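PDB 2Q01: uronate isomerase from Caulobacter crescentus, which catalyses the isomerisation of D-glucuronate to D-fructuronate and of D-galacturonate to D-tagaturonate in bacterial sugar-acid metabolism. Local coordinates for residues V78-G90 with V318-A330. Numbering follows the deposited sequence.
Sequences VSLDALKVRSKAG and VGLLNSHGRDKGA
Ser87 and Lys88 both reach for the carbonyl oxygen of Ser323, the last residue of helix 318-323. Lys88 N donates to Ser323 O over 3.1 Å, in the carbonyl plane on a lone pair, with an N-H...O angle of 155°. The second donor, Ser87 OG, comes from above that plane, also 3.1 Å from Ser323 O. A chi1 of 180° turns the Ser87 hydroxyl away from the backbone N, placing it over the centre of the His324 ring, where it can also accept a weak hydrogen bond from Ala89 N. Replacing Ser87 by an alanine would probably leave Ser323 O with Lys88 N as its one donor across the contact and uncover part of that ring face. Over the opposite face, toward the rim, lies Leu80 CD1, which also meets Leu320 CD1 at 3.7 Å, so a branched apolar chain suits this place. Both ring nitrogens of His324 are engaged: ND1 with Ser323 OG at 2.8 Å, and NE2 with a water, both partners in the ring plane. That water donates to Asp81 OD2 and Val85 O, tying the imidazole to the other segment. Lys328, bent at chi2 (-59°), brings NZ to Arg86 O for a weak bond of 3.2 Å. Extended Lys88 lays CD beside Asn322 O; the carbonyl-rich helix end would probably suit its charge. Leu320 O accepts from both His324 N and Gly325 N; glycine suits the latter place, whose backbone angles, with positive phi, would jam a CB against the preceding carbonyl oxygen. Leu320 also packs on His377 of the second subunit. The linker between helices 67-74 and 96-105 thus supplies donors to the last carbonyl of short helix 318-323, which lies in the chain between strands 305-308 and 357-359 of the TIM-barrel fold.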
ATOM      1  N   VAL B  78     -28.729  -9.599   8.203  1.00 51.15           N
ATOM      2  CA  VAL B  78     -29.257  -9.807   9.551  1.00 48.66           C
ATOM      3  C   VAL B  78     -29.573  -8.454  10.197  1.00 49.27           C
ATOM      4  O   VAL B  78     -28.776  -7.522  10.098  1.00 55.72           O
ATOM      5  CB  VAL B  78     -28.262 -10.621  10.434  1.00 41.76           C
ATOM      6  CG1 VAL B  78     -28.863 -10.946  11.794  1.00 43.11           C
ATOM      7  CG2 VAL B  78     -27.838 -11.904   9.734  1.00 36.65           C
ATOM      8  N   SER B  79     -30.744  -8.341  10.823  1.00 51.26           N
ATOM      9  CA  SER B  79     -31.107  -7.137  11.564  0.50 53.47           C
ATOM     10  C   SER B  79     -30.445  -7.145  12.939  1.00 56.93           C
ATOM     11  O   SER B  79     -30.174  -8.208  13.495  1.00 68.40           O
ATOM     12  CB  SER B  79     -32.627  -7.010  11.696  0.50 50.48           C
ATOM     13  OG  SER B  79     -33.180  -8.092  12.425  0.50 42.76           O
ATOM     14  N   LEU B  80     -30.186  -5.956  13.479  1.00 56.29           N
ATOM     15  CA  LEU B  80     -29.548  -5.816  14.789  1.00 58.58           C
ATOM     16  C   LEU B  80     -30.493  -6.148  15.944  1.00 61.29           C
ATOM     17  O   LEU B  80     -30.042  -6.450  17.054  1.00 62.60           O
ATOM     18  CB  LEU B  80     -28.968  -4.409  14.981  1.00 61.80           C
ATOM     19  CG  LEU B  80     -27.884  -3.908  14.026  1.00 60.06           C
ATOM     20  CD1 LEU B  80     -28.510  -3.005  12.994  1.00 71.60           C
ATOM     21  CD2 LEU B  80     -26.802  -3.166  14.779  1.00 70.93           C
ATOM     22  N   ASP B  81     -31.798  -6.073  15.676  1.00 66.78           N
ATOM     23  CA  ASP B  81     -32.827  -6.460  16.642  1.00 71.52           C
ATOM     24  C   ASP B  81     -32.808  -7.969  16.863  1.00 65.12           C
ATOM     25  O   ASP B  81     -33.035  -8.440  17.982  1.00 56.59           O
ATOM     26  CB  ASP B  81     -34.218  -6.014  16.172  1.00 78.92           C
ATOM     27  CG  ASP B  81     -34.350  -4.501  16.077  1.00 92.03           C
ATOM     28  OD1 ASP B  81     -34.820  -4.014  15.029  1.00100.89           O
ATOM     29  OD2 ASP B  81     -33.984  -3.798  17.046  1.00100.44           O
ATOM     30  N   ALA B  82     -32.517  -8.710  15.790  1.00 60.07           N
ATOM     31  CA  ALA B  82     -32.393 -10.169  15.833  1.00 58.86           C
ATOM     32  C   ALA B  82     -31.236 -10.635  16.717  1.00 58.55           C
ATOM     33  O   ALA B  82     -31.277 -11.742  17.248  1.00 61.87           O
ATOM     34  CB  ALA B  82     -32.251 -10.737  14.424  1.00 52.46           C
ATOM     35  N   LEU B  83     -30.228  -9.779  16.881  1.00 57.75           N
ATOM     36  CA  LEU B  83     -29.032 -10.088  17.669  1.00 55.08           C
ATOM     37  C   LEU B  83     -28.990  -9.367  19.020  1.00 54.85           C
ATOM     38  O   LEU B  83     -27.938  -9.333  19.669  1.00 58.18           O
ATOM     39  CB  LEU B  83     -27.767  -9.758  16.867  1.00 48.12           C
ATOM     40  CG  LEU B  83     -27.584 -10.460  15.522  1.00 51.13           C
ATOM     41  CD1 LEU B  83     -26.551  -9.724  14.693  1.00 46.64           C
ATOM     42  CD2 LEU B  83     -27.210 -11.938  15.694  1.00 38.65           C
ATOM     43  N   LYS B  84     -30.132  -8.802  19.426  1.00 53.28           N
ATOM     44  CA  LYS B  84     -30.298  -8.065  20.697  1.00 55.40           C
ATOM     45  C   LYS B  84     -29.340  -6.885  20.904  1.00 58.07           C
ATOM     46  O   LYS B  84     -28.928  -6.603  22.036  1.00 64.62           O
ATOM     47  CB  LYS B  84     -30.255  -9.012  21.911  1.00 57.35           C
ATOM     48  CG  LYS B  84     -31.603  -9.271  22.564  1.00 56.50           C
ATOM     49  CD  LYS B  84     -31.441  -9.770  23.992  1.00 59.60           C
ATOM     50  CE  LYS B  84     -32.544  -9.222  24.886  1.00 68.11           C
ATOM     51  NZ  LYS B  84     -32.305  -9.509  26.321  1.00 74.24           N
ATOM     52  N   VAL B  85     -29.000  -6.196  19.815  1.00 56.06           N
ATOM     53  CA  VAL B  85     -28.083  -5.053  19.878  1.00 57.93           C
ATOM     54  C   VAL B  85     -28.834  -3.825  20.377  1.00 59.74           C
ATOM     55  O   VAL B  85     -29.856  -3.444  19.797  1.00 56.46           O
ATOM     56  CB  VAL B  85     -27.428  -4.744  18.498  1.00 54.61           C
ATOM     57  CG1 VAL B  85     -26.456  -3.575  18.607  1.00 47.73           C
ATOM     58  CG2 VAL B  85     -26.721  -5.975  17.938  1.00 54.78           C
ATOM     59  N   ARG B  86     -28.318  -3.222  21.451  1.00 63.23           N
ATOM     60  CA  ARG B  86     -28.907  -2.027  22.059  1.00 61.46           C
ATOM     61  C   ARG B  86     -29.175  -0.920  21.040  1.00 66.67           C
ATOM     62  O   ARG B  86     -28.262  -0.430  20.368  1.00 66.73           O
ATOM     63  CB  ARG B  86     -28.031  -1.508  23.209  1.00 65.90           C
ATOM     64  CG  ARG B  86     -28.522  -0.203  23.833  1.00 64.96           C
ATOM     65  CD  ARG B  86     -27.860   0.075  25.169  1.00 80.14           C
ATOM     66  NE  ARG B  86     -28.464  -0.706  26.243  1.00 89.34           N
ATOM     67  CZ  ARG B  86     -28.096  -0.648  27.519  1.00103.63           C
ATOM     68  NH1 ARG B  86     -27.117   0.160  27.903  1.00111.45           N
ATOM     69  NH2 ARG B  86     -28.713  -1.403  28.417  1.00109.76           N
ATOM     70  N   SER B  87     -30.453  -0.571  20.925  1.00 66.81           N
ATOM     71  CA  SER B  87     -30.931   0.499  20.061  1.00 66.21           C
ATOM     72  C   SER B  87     -30.904   1.820  20.834  1.00 70.43           C
ATOM     73  O   SER B  87     -30.454   1.864  21.985  1.00 68.35           O
ATOM     74  CB  SER B  87     -32.355   0.163  19.598  1.00 62.54           C
ATOM     75  OG  SER B  87     -32.893   1.160  18.753  1.00 72.19           O
ATOM     76  N   LYS B  88     -31.373   2.897  20.206  1.00 79.02           N
ATOM     77  CA  LYS B  88     -31.564   4.170  20.905  1.00 83.95           C
ATOM     78  C   LYS B  88     -32.849   4.109  21.728  1.00 84.61           C
ATOM     79  O   LYS B  88     -33.028   4.874  22.682  1.00 80.11           O
ATOM     80  CB  LYS B  88     -31.607   5.338  19.917  1.00 82.87           C
ATOM     81  CG  LYS B  88     -31.007   6.624  20.454  1.00 95.90           C
ATOM     82  CD  LYS B  88     -30.537   7.520  19.316  1.00104.74           C
ATOM     83  CE  LYS B  88     -29.701   8.681  19.831  1.00113.60           C
ATOM     84  NZ  LYS B  88     -29.059   9.431  18.717  1.00113.00           N
ATOM     85  N   ALA B  89     -33.732   3.183  21.344  1.00 86.51           N
ATOM     86  CA  ALA B  89     -34.961   2.877  22.074  1.00 85.69           C
ATOM     87  C   ALA B  89     -34.771   1.760  23.116  1.00 83.77           C
ATOM     88  O   ALA B  89     -35.730   1.339  23.767  1.00 84.34           O
ATOM     89  CB  ALA B  89     -36.080   2.521  21.092  1.00 83.87           C
ATOM     90  N   GLY B  90     -33.533   1.285  23.268  1.00 85.09           N
ATOM     91  CA  GLY B  90     -33.183   0.306  24.302  1.00 76.99           C
ATOM     92  C   GLY B  90     -32.893  -1.100  23.807  1.00 72.19           C
ATOM     93  O   GLY B  90     -32.773  -1.335  22.602  1.00 70.74           O
ATOM     94  N   VAL B 318     -25.935   6.836   8.120  1.00 61.96           N
ATOM     95  CA  VAL B 318     -26.727   7.918   8.711  1.00 58.28           C
ATOM     96  C   VAL B 318     -28.015   7.368   9.324  1.00 56.28           C
ATOM     97  O   VAL B 318     -28.394   7.761  10.432  1.00 59.07           O
ATOM     98  CB  VAL B 318     -27.031   9.047   7.684  1.00 60.17           C
ATOM     99  CG1 VAL B 318     -27.718  10.228   8.358  1.00 63.57           C
ATOM    100  CG2 VAL B 318     -25.751   9.516   7.007  1.00 55.62           C
ATOM    101  N   GLY B 319     -28.664   6.449   8.606  1.00 53.20           N
ATOM    102  CA  GLY B 319     -29.858   5.762   9.095  1.00 48.27           C
ATOM    103  C   GLY B 319     -29.635   5.035  10.409  1.00 53.93           C
ATOM    104  O   GLY B 319     -30.454   5.125  11.327  1.00 67.97           O
ATOM    105  N   LEU B 320     -28.509   4.332  10.498  1.00 52.37           N
ATOM    106  CA  LEU B 320     -28.094   3.619  11.705  1.00 43.38           C
ATOM    107  C   LEU B 320     -27.737   4.554  12.867  1.00 44.93           C
ATOM    108  O   LEU B 320     -27.907   4.186  14.031  1.00 49.40           O
ATOM    109  CB  LEU B 320     -26.908   2.708  11.373  1.00 45.71           C
ATOM    110  CG  LEU B 320     -26.373   1.662  12.352  1.00 45.39           C
ATOM    111  CD1 LEU B 320     -27.377   0.540  12.559  1.00 54.61           C
ATOM    112  CD2 LEU B 320     -25.055   1.112  11.838  1.00 50.30           C
ATOM    113  N   LEU B 321     -27.237   5.747  12.552  1.00 50.64           N
ATOM    114  CA  LEU B 321     -26.951   6.765  13.572  1.00 58.42           C
ATOM    115  C   LEU B 321     -28.242   7.317  14.196  1.00 59.97           C
ATOM    116  O   LEU B 321     -28.278   7.625  15.392  1.00 58.33           O
ATOM    117  CB  LEU B 321     -26.089   7.898  12.991  1.00 55.12           C
ATOM    118  CG  LEU B 321     -25.846   9.176  13.807  1.00 52.13           C
ATOM    119  CD1 LEU B 321     -25.063   8.903  15.086  1.00 49.94           C
ATOM    120  CD2 LEU B 321     -25.145  10.230  12.961  1.00 60.23           C
ATOM    121  N   ASN B 322     -29.295   7.423  13.384  1.00 62.59           N
ATOM    122  CA  ASN B 322     -30.605   7.865  13.863  1.00 69.47           C
ATOM    123  C   ASN B 322     -31.284   6.819  14.747  1.00 68.06           C
ATOM    124  O   ASN B 322     -31.758   7.141  15.839  1.00 75.62           O
ATOM    125  CB  ASN B 322     -31.525   8.254  12.694  1.00 72.30           C
ATOM    126  CG  ASN B 322     -31.034   9.482  11.930  1.00 83.04           C
ATOM    127  OD1 ASN B 322     -30.428  10.390  12.503  1.00 90.15           O
ATOM    128  ND2 ASN B 322     -31.308   9.513  10.627  1.00 82.72           N
ATOM    129  N   SER B 323     -31.310   5.573  14.279  1.00 68.21           N
ATOM    130  CA  SER B 323     -32.023   4.494  14.974  1.00 66.83           C
ATOM    131  C   SER B 323     -31.270   3.890  16.158  1.00 61.94           C
ATOM    132  O   SER B 323     -31.878   3.599  17.187  1.00 66.13           O
ATOM    133  CB  SER B 323     -32.445   3.391  13.993  1.00 66.52           C
ATOM    134  OG  SER B 323     -31.319   2.767  13.406  1.00 72.10           O
ATOM    135  N   HIS B 324     -29.958   3.702  16.014  1.00 59.30           N
ATOM    136  CA  HIS B 324     -29.153   3.005  17.025  1.00 52.51           C
ATOM    137  C   HIS B 324     -28.101   3.870  17.715  1.00 48.73           C
ATOM    138  O   HIS B 324     -27.854   3.709  18.911  1.00 57.47           O
ATOM    139  CB  HIS B 324     -28.491   1.762  16.425  1.00 49.30           C
ATOM    140  CG  HIS B 324     -29.449   0.651  16.132  1.00 49.31           C
ATOM    141  ND1 HIS B 324     -30.328   0.688  15.071  1.00 51.40           N
ATOM    142  CD2 HIS B 324     -29.661  -0.531  16.755  1.00 53.18           C
ATOM    143  CE1 HIS B 324     -31.042  -0.423  15.055  1.00 48.74           C
ATOM    144  NE2 HIS B 324     -30.657  -1.179  16.065  1.00 57.28           N
ATOM    145  N   GLY B 325     -27.470   4.765  16.964  1.00 46.93           N
ATOM    146  CA  GLY B 325     -26.503   5.694  17.548  1.00 50.89           C
ATOM    147  C   GLY B 325     -25.057   5.406  17.200  1.00 51.97           C
ATOM    148  O   GLY B 325     -24.760   4.848  16.137  1.00 49.82           O
ATOM    149  N   ARG B 326     -24.160   5.793  18.105  1.00 49.93           N
ATOM    150  CA  ARG B 326     -22.718   5.646  17.900  1.00 54.67           C
ATOM    151  C   ARG B 326     -22.201   4.223  18.137  1.00 54.23           C
ATOM    152  O   ARG B 326     -22.890   3.399  18.752  1.00 55.38           O
ATOM    153  CB  ARG B 326     -21.958   6.643  18.778  1.00 59.69           C
ATOM    154  CG  ARG B 326     -21.621   7.948  18.071  1.00 74.66           C
ATOM    155  CD  ARG B 326     -20.649   8.773  18.889  1.00 83.30           C
ATOM    156  NE  ARG B 326     -19.606   9.396  18.071  1.00 83.19           N
ATOM    157  CZ  ARG B 326     -19.694  10.598  17.507  1.00 84.19           C
ATOM    158  NH1 ARG B 326     -18.682  11.070  16.788  1.00 78.27           N
ATOM    159  NH2 ARG B 326     -20.789  11.330  17.654  1.00 71.11           N
ATOM    160  N   ASP B 327     -20.992   3.959  17.631  1.00 51.23           N
ATOM    161  CA  ASP B 327     -20.256   2.686  17.801  1.00 53.20           C
ATOM    162  C   ASP B 327     -21.011   1.421  17.370  1.00 53.45           C
ATOM    163  O   ASP B 327     -20.949   0.391  18.047  1.00 59.56           O
ATOM    164  CB  ASP B 327     -19.737   2.539  19.241  1.00 59.30           C
ATOM    165  CG  ASP B 327     -18.630   3.523  19.570  1.00 66.18           C
ATOM    166  OD1 ASP B 327     -18.752   4.228  20.595  1.00 66.45           O
ATOM    167  OD2 ASP B 327     -17.639   3.591  18.808  1.00 61.10           O
ATOM    168  N   LYS B 328     -21.724   1.503  16.252  1.00 50.88           N
ATOM    169  CA  LYS B 328     -22.519   0.373  15.773  1.00 48.67           C
ATOM    170  C   LYS B 328     -21.898  -0.298  14.545  1.00 48.32           C
ATOM    171  O   LYS B 328     -22.582  -0.980  13.779  1.00 52.78           O
ATOM    172  CB  LYS B 328     -23.976   0.792  15.516  1.00 49.30           C
ATOM    173  CG  LYS B 328     -24.712   1.343  16.749  1.00 49.22           C
ATOM    174  CD  LYS B 328     -24.772   0.330  17.896  1.00 47.02           C
ATOM    175  CE  LYS B 328     -25.290   0.972  19.175  1.00 60.92           C
ATOM    176  NZ  LYS B 328     -25.077   0.110  20.371  1.00 59.86           N
ATOM    177  N   GLY B 329     -20.592  -0.107  14.377  1.00 43.31           N
ATOM    178  CA  GLY B 329     -19.842  -0.765  13.317  1.00 34.24           C
ATOM    179  C   GLY B 329     -19.919  -0.089  11.966  1.00 41.11           C
ATOM    180  O   GLY B 329     -19.723  -0.725  10.934  1.00 48.83           O
ATOM    181  N   ALA B 330     -20.203   1.207  11.960  1.00 47.12           N
ATOM    182  CA  ALA B 330     -20.260   1.950  10.709  1.00 47.08           C
ATOM    183  C   ALA B 330     -19.236   3.077  10.669  1.00 44.34           C
ATOM    184  O   ALA B 330     -19.480   4.103  10.051  1.00 52.04           O
ATOM    185  CB  ALA B 330     -21.657   2.475  10.470  1.00 49.89           C
TER
HETATM  186  O   HOH W   1     -31.250  -3.404  17.599  1.00 54.37           O